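Long-range contacts in hypothetical protein (Pseudomonas aeruginosa, PDB 2H9F), which probably isomerises methylaconitate, as a member of the PrpF protein family: residues D84-V92 and W101-A112; H315-G326 and F350-A361. One frame throughout, in Å; residues are numbered along the deposited sequence.

Contact 1. Residues D84-V92 and W101-A112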
# COMPACT_ATOMS: atom_id res chain seq x y z
N ASP A 84 -22.58 23.39 4.55
CA ASP A 84 -22.60 23.05 3.13
C ASP A 84 -22.71 21.55 2.87
O ASP A 84 -23.45 21.15 1.98
CB ASP A 84 -21.34 23.59 2.45
CG ASP A 84 -21.28 25.09 2.54
OD1 ASP A 84 -22.24 25.74 2.05
OD2 ASP A 84 -20.34 25.60 3.18
N VAL A 85 -21.93 20.74 3.58
CA VAL A 85 -21.90 19.30 3.33
C VAL A 85 -21.93 18.50 4.60
O VAL A 85 -21.40 18.93 5.62
CB VAL A 85 -20.65 18.91 2.52
CG1 VAL A 85 -20.74 19.53 1.07
CG2 VAL A 85 -19.35 19.31 3.27
N ASP A 86 -22.56 17.33 4.55
CA ASP A 86 -22.37 16.31 5.56
C ASP A 86 -21.25 15.38 5.13
O ASP A 86 -21.20 14.94 3.98
CB ASP A 86 -23.64 15.50 5.79
CG ASP A 86 -24.74 16.30 6.40
OD1 ASP A 86 -24.46 17.40 6.91
OD2 ASP A 86 -25.91 15.84 6.38
N TYR A 87 -20.38 15.05 6.07
CA TYR A 87 -19.16 14.31 5.84
C TYR A 87 -19.16 13.09 6.72
O TYR A 87 -19.21 13.19 7.94
CB TYR A 87 -17.98 15.23 6.11
CG TYR A 87 -16.65 14.58 6.42
CD1 TYR A 87 -16.18 13.55 5.66
CD2 TYR A 87 -15.86 15.04 7.46
CE1 TYR A 87 -14.95 12.99 5.94
CE2 TYR A 87 -14.64 14.47 7.77
CZ TYR A 87 -14.19 13.44 7.00
OH TYR A 87 -12.96 12.85 7.26
N LEU A 88 -19.16 11.94 6.08
CA LEU A 88 -19.18 10.65 6.76
C LEU A 88 -17.95 9.87 6.36
O LEU A 88 -17.64 9.77 5.17
CB LEU A 88 -20.44 9.89 6.32
CG LEU A 88 -21.14 8.96 7.29
CD1 LEU A 88 -21.48 9.62 8.61
CD2 LEU A 88 -22.40 8.41 6.59
N TYR A 89 -17.25 9.30 7.33
CA TYR A 89 -16.00 8.60 7.10
C TYR A 89 -16.09 7.17 7.64
O TYR A 89 -16.55 6.93 8.77
CB TYR A 89 -14.90 9.44 7.73
CG TYR A 89 -13.76 8.67 8.28
CD1 TYR A 89 -12.91 7.96 7.45
CD2 TYR A 89 -13.51 8.66 9.65
CE1 TYR A 89 -11.83 7.24 7.97
CE2 TYR A 89 -12.45 7.94 10.18
CZ TYR A 89 -11.62 7.23 9.34
OH TYR A 89 -10.55 6.53 9.87
N GLY A 90 -15.75 6.20 6.78
CA GLY A 90 -15.71 4.78 7.10
C GLY A 90 -14.29 4.24 7.09
O GLY A 90 -13.61 4.32 6.08
N GLN A 91 -13.83 3.72 8.24
CA GLN A 91 -12.51 3.04 8.32
C GLN A 91 -12.71 1.56 8.07
O GLN A 91 -13.39 0.88 8.84
CB GLN A 91 -11.90 3.24 9.70
CG GLN A 91 -10.49 2.69 9.88
CD GLN A 91 -9.47 3.46 9.05
OE1 GLN A 91 -9.52 4.70 9.00
NE2 GLN A 91 -8.52 2.73 8.41
N VAL A 92 -12.14 1.07 6.98
CA VAL A 92 -12.37 -0.29 6.52
C VAL A 92 -11.28 -1.18 7.12
O VAL A 92 -10.12 -0.97 6.88
CB VAL A 92 -12.40 -0.34 4.96
CG1 VAL A 92 -12.60 -1.75 4.45
CG2 VAL A 92 -13.50 0.63 4.41
N TRP A 101 -17.61 3.38 11.69
CA TRP A 101 -18.14 4.71 11.42
C TRP A 101 -18.05 5.64 12.65
O TRP A 101 -18.60 6.74 12.66
CB TRP A 101 -19.60 4.63 10.97
CG TRP A 101 -19.78 3.82 9.74
CD1 TRP A 101 -20.16 2.53 9.67
CD2 TRP A 101 -19.56 4.26 8.41
NE1 TRP A 101 -20.21 2.12 8.35
CE2 TRP A 101 -19.83 3.17 7.56
CE3 TRP A 101 -19.17 5.46 7.85
CZ2 TRP A 101 -19.74 3.25 6.19
CZ3 TRP A 101 -19.04 5.55 6.48
CH2 TRP A 101 -19.32 4.44 5.66
N SER A 102 -17.36 5.20 13.69
CA SER A 102 -17.44 5.91 14.97
C SER A 102 -16.42 7.05 15.11
O SER A 102 -16.52 7.85 16.05
CB SER A 102 -17.22 4.93 16.10
OG SER A 102 -15.86 4.55 16.12
N GLY A 103 -15.44 7.13 14.23
CA GLY A 103 -14.35 8.10 14.42
C GLY A 103 -14.45 9.26 13.46
O GLY A 103 -15.37 9.30 12.61
N ASN A 104 -13.51 10.20 13.59
CA ASN A 104 -13.15 11.10 12.47
C ASN A 104 -11.66 10.96 12.10
O ASN A 104 -10.78 10.61 12.92
CB ASN A 104 -13.47 12.62 12.72
CG ASN A 104 -13.17 13.53 11.44
OD1 ASN A 104 -13.44 13.11 10.29
ND2 ASN A 104 -12.57 14.73 11.66
N CYS A 105 -11.44 11.26 10.83
CA CYS A 105 -10.13 11.45 10.26
C CYS A 105 -9.96 12.94 9.93
O CYS A 105 -10.54 13.46 8.97
CB CYS A 105 -10.00 10.59 9.00
SG CYS A 105 -8.35 10.60 8.48
N GLY A 106 -9.17 13.61 10.74
CA GLY A 106 -8.87 15.01 10.52
C GLY A 106 -8.08 15.21 9.25
O GLY A 106 -8.16 16.28 8.62
N ASN A 107 -7.30 14.19 8.85
CA ASN A 107 -6.51 14.29 7.59
C ASN A 107 -7.45 14.26 6.39
O ASN A 107 -7.33 15.17 5.53
CB ASN A 107 -5.38 13.26 7.52
CG ASN A 107 -4.18 13.70 8.32
OD1 ASN A 107 -3.34 14.48 7.84
ND2 ASN A 107 -4.14 13.31 9.58
N LEU A 108 -8.42 13.32 6.39
CA LEU A 108 -9.38 13.26 5.30
C LEU A 108 -10.38 14.41 5.29
O LEU A 108 -10.94 14.71 4.24
CB LEU A 108 -10.07 11.88 5.16
CG LEU A 108 -9.23 10.75 4.53
CD1 LEU A 108 -10.13 9.62 4.13
CD2 LEU A 108 -8.29 11.14 3.34
N SER A 109 -10.57 15.11 6.41
CA SER A 109 -11.32 16.41 6.41
C SER A 109 -10.84 17.38 5.36
O SER A 109 -11.64 18.05 4.71
CB SER A 109 -11.18 17.10 7.78
OG SER A 109 -11.65 16.22 8.78
N THR A 110 -9.53 17.46 5.20
CA THR A 110 -8.96 18.31 4.19
C THR A 110 -9.54 17.90 2.84
O THR A 110 -9.99 18.76 2.10
CB THR A 110 -7.43 18.22 4.17
OG1 THR A 110 -6.93 18.02 5.51
CG2 THR A 110 -6.84 19.47 3.59
N GLY A 111 -9.59 16.58 2.56
CA GLY A 111 -10.15 16.07 1.32
C GLY A 111 -11.64 16.32 1.22
O GLY A 111 -12.15 16.62 0.14
N ALA A 112 -12.35 16.23 2.34
CA ALA A 112 -13.79 16.55 2.36
C ALA A 112 -14.05 17.98 1.86
O ALA A 112 -14.97 18.19 1.12
CB ALA A 112 -14.40 16.35 3.74
O HOH W 1 -14.92 6.12 11.35
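Cys105 CB sits over the centre of the Tyr89 ring, 3.8 Å from its centroid, while Cys105 SG stays farther off above the ring, a long sulfur-aromatic contact. Ala112 CB covers one face of Tyr87, displaced toward the rim and 3.8 Å from Tyr87 CD1. Conversely, the six-membered ring of Trp101 lies over the strand backbone at Gly90, with Gly90 CA 3.5 Å from Trp101 CZ3.

With CG swung away from its backbone N (chi1 158°), Tyr87 points at the start of the helix; its OH lies 3.0 Å from Cys105 O and 3.1 Å from Asn104 OD1, the amide plane standing 80° to the ring. Cys105 O accepts from Ser109 N and Ser109 OG, which arrive from opposite faces of its plane. Cys105 SG caps the helix by accepting from Leu108 N at 3.4 Å. Water 1 accepts from Gly103 N and lies within hydrogen-bonding distance of Tyr89 O. Farther out, Asp42 takes the indole NE1 of Trp101. A loop and helix start packed against strand 85-92, beside strands 71-77 and 131-139, is consistent with the diaminopimelate epimerase-like fold, whose strands wrap a central helix.

Contact 2. Residues H315-G326 and F350-A361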
# COMPACT_ATOMS: atom_id res chain seq x y z
N HIS A 315 10.72 13.51 16.06
CA HIS A 315 11.47 14.15 14.95
C HIS A 315 10.86 15.46 14.46
O HIS A 315 11.52 16.27 13.77
CB HIS A 315 11.61 13.19 13.72
CG HIS A 315 10.37 13.09 12.85
ND1 HIS A 315 9.25 12.36 13.22
CD2 HIS A 315 10.09 13.63 11.64
CE1 HIS A 315 8.33 12.47 12.27
NE2 HIS A 315 8.82 13.23 11.30
N ALA A 316 9.58 15.64 14.74
CA ALA A 316 8.85 16.82 14.35
C ALA A 316 7.86 17.11 15.50
O ALA A 316 8.27 17.42 16.61
CB ALA A 316 8.17 16.56 13.01
N MSE A 317 6.56 16.99 15.27
CA MSE A 317 5.63 17.08 16.39
C MSE A 317 4.46 16.14 16.17
O MSE A 317 3.97 16.00 15.07
CB MSE A 317 5.17 18.54 16.56
CG MSE A 317 4.33 18.80 17.79
SE MSE A 317 5.22 18.33 19.48
CE MSE A 317 6.89 19.30 19.09
N MSE A 318 4.00 15.50 17.25
CA MSE A 318 2.85 14.65 17.21
C MSE A 318 1.60 15.47 16.96
O MSE A 318 1.46 16.59 17.45
CB MSE A 318 2.68 13.94 18.58
CG MSE A 318 3.83 12.98 18.99
SE MSE A 318 5.27 13.92 19.88
CE MSE A 318 4.42 14.15 21.57
N GLY A 319 0.65 14.90 16.25
CA GLY A 319 -0.55 15.63 15.88
C GLY A 319 -1.32 16.20 17.06
O GLY A 319 -1.65 17.38 17.11
N THR A 320 -1.64 15.35 18.02
CA THR A 320 -2.42 15.84 19.15
C THR A 320 -1.60 16.81 20.00
O THR A 320 -2.15 17.74 20.56
CB THR A 320 -2.96 14.69 19.97
OG1 THR A 320 -1.87 13.84 20.37
CG2 THR A 320 -3.95 13.89 19.13
N ALA A 321 -0.29 16.64 20.04
CA ALA A 321 0.58 17.56 20.79
C ALA A 321 0.69 18.93 20.12
O ALA A 321 0.85 19.96 20.80
CB ALA A 321 1.92 16.93 21.02
N ALA A 322 0.56 18.95 18.79
CA ALA A 322 0.50 20.20 18.05
C ALA A 322 -0.75 20.96 18.50
O ALA A 322 -0.70 22.16 18.66
CB ALA A 322 0.44 19.93 16.60
N VAL A 323 -1.85 20.26 18.76
CA VAL A 323 -3.07 20.94 19.25
C VAL A 323 -2.90 21.52 20.66
O VAL A 323 -3.37 22.64 20.96
CB VAL A 323 -4.30 20.03 19.13
CG1 VAL A 323 -5.51 20.60 19.93
CG2 VAL A 323 -4.65 19.86 17.66
N ALA A 324 -2.20 20.77 21.51
CA ALA A 324 -1.89 21.20 22.88
C ALA A 324 -1.03 22.48 22.85
O ALA A 324 -1.25 23.42 23.61
CB ALA A 324 -1.20 20.05 23.68
N ILE A 325 -0.08 22.54 21.91
CA ILE A 325 0.77 23.68 21.79
C ILE A 325 -0.09 24.87 21.40
O ILE A 325 -0.04 25.90 22.04
CB ILE A 325 1.88 23.48 20.71
CG1 ILE A 325 2.90 22.42 21.14
CG2 ILE A 325 2.60 24.80 20.38
CD1 ILE A 325 3.89 21.99 20.01
N GLY A 326 -0.88 24.72 20.34
CA GLY A 326 -1.68 25.82 19.82
C GLY A 326 -2.64 26.29 20.88
O GLY A 326 -2.80 27.47 21.08
N PHE A 350 5.80 27.38 15.51
CA PHE A 350 6.87 26.84 16.35
C PHE A 350 7.91 26.04 15.54
O PHE A 350 7.61 25.47 14.47
CB PHE A 350 6.32 26.00 17.52
CG PHE A 350 5.61 24.76 17.13
CD1 PHE A 350 4.24 24.77 16.89
CD2 PHE A 350 6.29 23.55 17.08
CE1 PHE A 350 3.56 23.60 16.53
CE2 PHE A 350 5.62 22.37 16.73
CZ PHE A 350 4.23 22.41 16.46
N GLY A 351 9.13 26.06 16.07
CA GLY A 351 10.25 25.38 15.47
C GLY A 351 10.38 24.05 16.17
O GLY A 351 10.51 24.03 17.37
N HIS A 352 10.33 22.95 15.41
CA HIS A 352 10.55 21.62 15.98
C HIS A 352 11.83 21.08 15.34
O HIS A 352 12.42 21.78 14.55
CB HIS A 352 9.34 20.73 15.77
CG HIS A 352 8.94 20.54 14.34
ND1 HIS A 352 9.74 19.90 13.42
CD2 HIS A 352 7.82 20.93 13.68
CE1 HIS A 352 9.13 19.90 12.25
NE2 HIS A 352 7.96 20.50 12.38
N PRO A 353 12.30 19.87 15.70
CA PRO A 353 13.59 19.41 15.18
C PRO A 353 13.77 19.42 13.67
O PRO A 353 14.90 19.61 13.19
CB PRO A 353 13.70 17.98 15.72
CG PRO A 353 12.93 18.03 16.97
CD PRO A 353 11.75 18.88 16.65
N SER A 354 12.71 19.21 12.90
CA SER A 354 12.84 19.04 11.47
C SER A 354 12.24 20.17 10.60
O SER A 354 12.19 20.08 9.36
CB SER A 354 12.29 17.66 11.07
OG SER A 354 10.93 17.56 11.31
N GLY A 355 11.84 21.27 11.23
CA GLY A 355 11.10 22.29 10.51
C GLY A 355 10.24 23.09 11.45
O GLY A 355 10.53 23.19 12.64
N THR A 356 9.18 23.67 10.90
CA THR A 356 8.31 24.58 11.62
C THR A 356 6.87 24.20 11.30
O THR A 356 6.60 23.57 10.29
CB THR A 356 8.56 26.08 11.25
OG1 THR A 356 8.00 26.37 9.96
CG2 THR A 356 10.10 26.46 11.17
N LEU A 357 5.96 24.56 12.19
CA LEU A 357 4.55 24.26 12.05
C LEU A 357 3.70 25.44 12.60
O LEU A 357 3.96 25.92 13.70
CB LEU A 357 4.25 23.01 12.86
CG LEU A 357 3.10 22.09 12.55
CD1 LEU A 357 3.01 21.76 11.13
CD2 LEU A 357 3.27 20.82 13.40
N ARG A 358 2.72 25.89 11.83
CA ARG A 358 1.79 26.92 12.25
C ARG A 358 0.48 26.32 12.74
O ARG A 358 -0.25 25.62 12.00
CB ARG A 358 1.49 27.86 11.10
CG ARG A 358 0.76 29.13 11.48
CD ARG A 358 0.21 29.82 10.23
NE ARG A 358 -0.72 30.93 10.53
CZ ARG A 358 -2.05 30.82 10.70
NH1 ARG A 358 -2.70 29.65 10.62
NH2 ARG A 358 -2.74 31.93 10.96
N VAL A 359 0.19 26.59 14.00
CA VAL A 359 -1.04 26.13 14.60
C VAL A 359 -1.75 27.30 15.28
O VAL A 359 -1.17 28.36 15.47
CB VAL A 359 -0.79 25.00 15.62
CG1 VAL A 359 -0.25 23.76 14.92
CG2 VAL A 359 0.10 25.46 16.78
N GLY A 360 -3.02 27.11 15.62
CA GLY A 360 -3.79 28.15 16.22
C GLY A 360 -4.90 27.63 17.07
O GLY A 360 -5.28 26.46 16.99
N ALA A 361 -5.42 28.52 17.91
CA ALA A 361 -6.54 28.19 18.77
C ALA A 361 -7.25 29.44 19.22
O ALA A 361 -6.70 30.54 19.20
CB ALA A 361 -6.07 27.44 19.96
O HOH W 2 -4.85 24.04 18.34
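Ser354 OG donates to His315 O at 2.8 Å, arriving 35° out of the carbonyl plane rather than along a lone pair. The hydroxyl reaches this oxygen with its OG between the backbone N and carbonyl carbon (chi1 64°), and it also touches Ala316 CB. Ser354 N in turn donates to His352 ND1 at 3.1 Å, a bond that helps to fix the rotation of the imidazole within the type I turn from His352 to Gly355. The same imidazole is sandwiched: Ala316 CA lies over one face, 3.3 Å from His352 ND1, and Gly355 O lies over the centre of the opposite face.

Farther along, two side chains of 315-326 meet the ring of Phe350. Ile325 CD1 comes down on one face, 3.6 Å from Phe350 CZ, whereas Met317, present as selenomethionine, brings CB to the ring edge and CG to 3.8 Å from Phe350 CZ. Val359 CG2 lies in plane at a different part of the rim, beside Phe350 CD1 and CE1, and also presses on the helix backbone, 3.5 Å from Gly326 CA. The backbones come close here, Gly326 CA lying 4.8 Å from Gly360 CA. Ala361 CB rests against Gly326 O, and water 2 links Gly360 O to Val323 O, the latter bond weak. The axes of helix 319-326 and strand 355-361 come within 7.1 Å, at 58° between their directions. Phe223 and Val305 also meet this helix. A helix laid across a beta hairpin, with further strands around it, is consistent with the diaminopimelate epimerase-like fold.

Contact 1 closes before contact 2 opens along the chain, and their centres lie 22 Å apart with nearest atoms about 8 Å apart, so they do not touch. Each brings the early part of a helix, 106-118 or 319-330, against strands: 85-92 in the first case, the hairpin 347-352 and 355-366 in the second. Strand 369-386 ties the two regions together, pairing with 355-366 beside contact 2 and with 7-17 and 175-180 on the side of contact 1. Two such regions joined by a strand are consistent with the diaminopimelate epimerase-like fold, in which the active site usually lies in a cleft between its two domains.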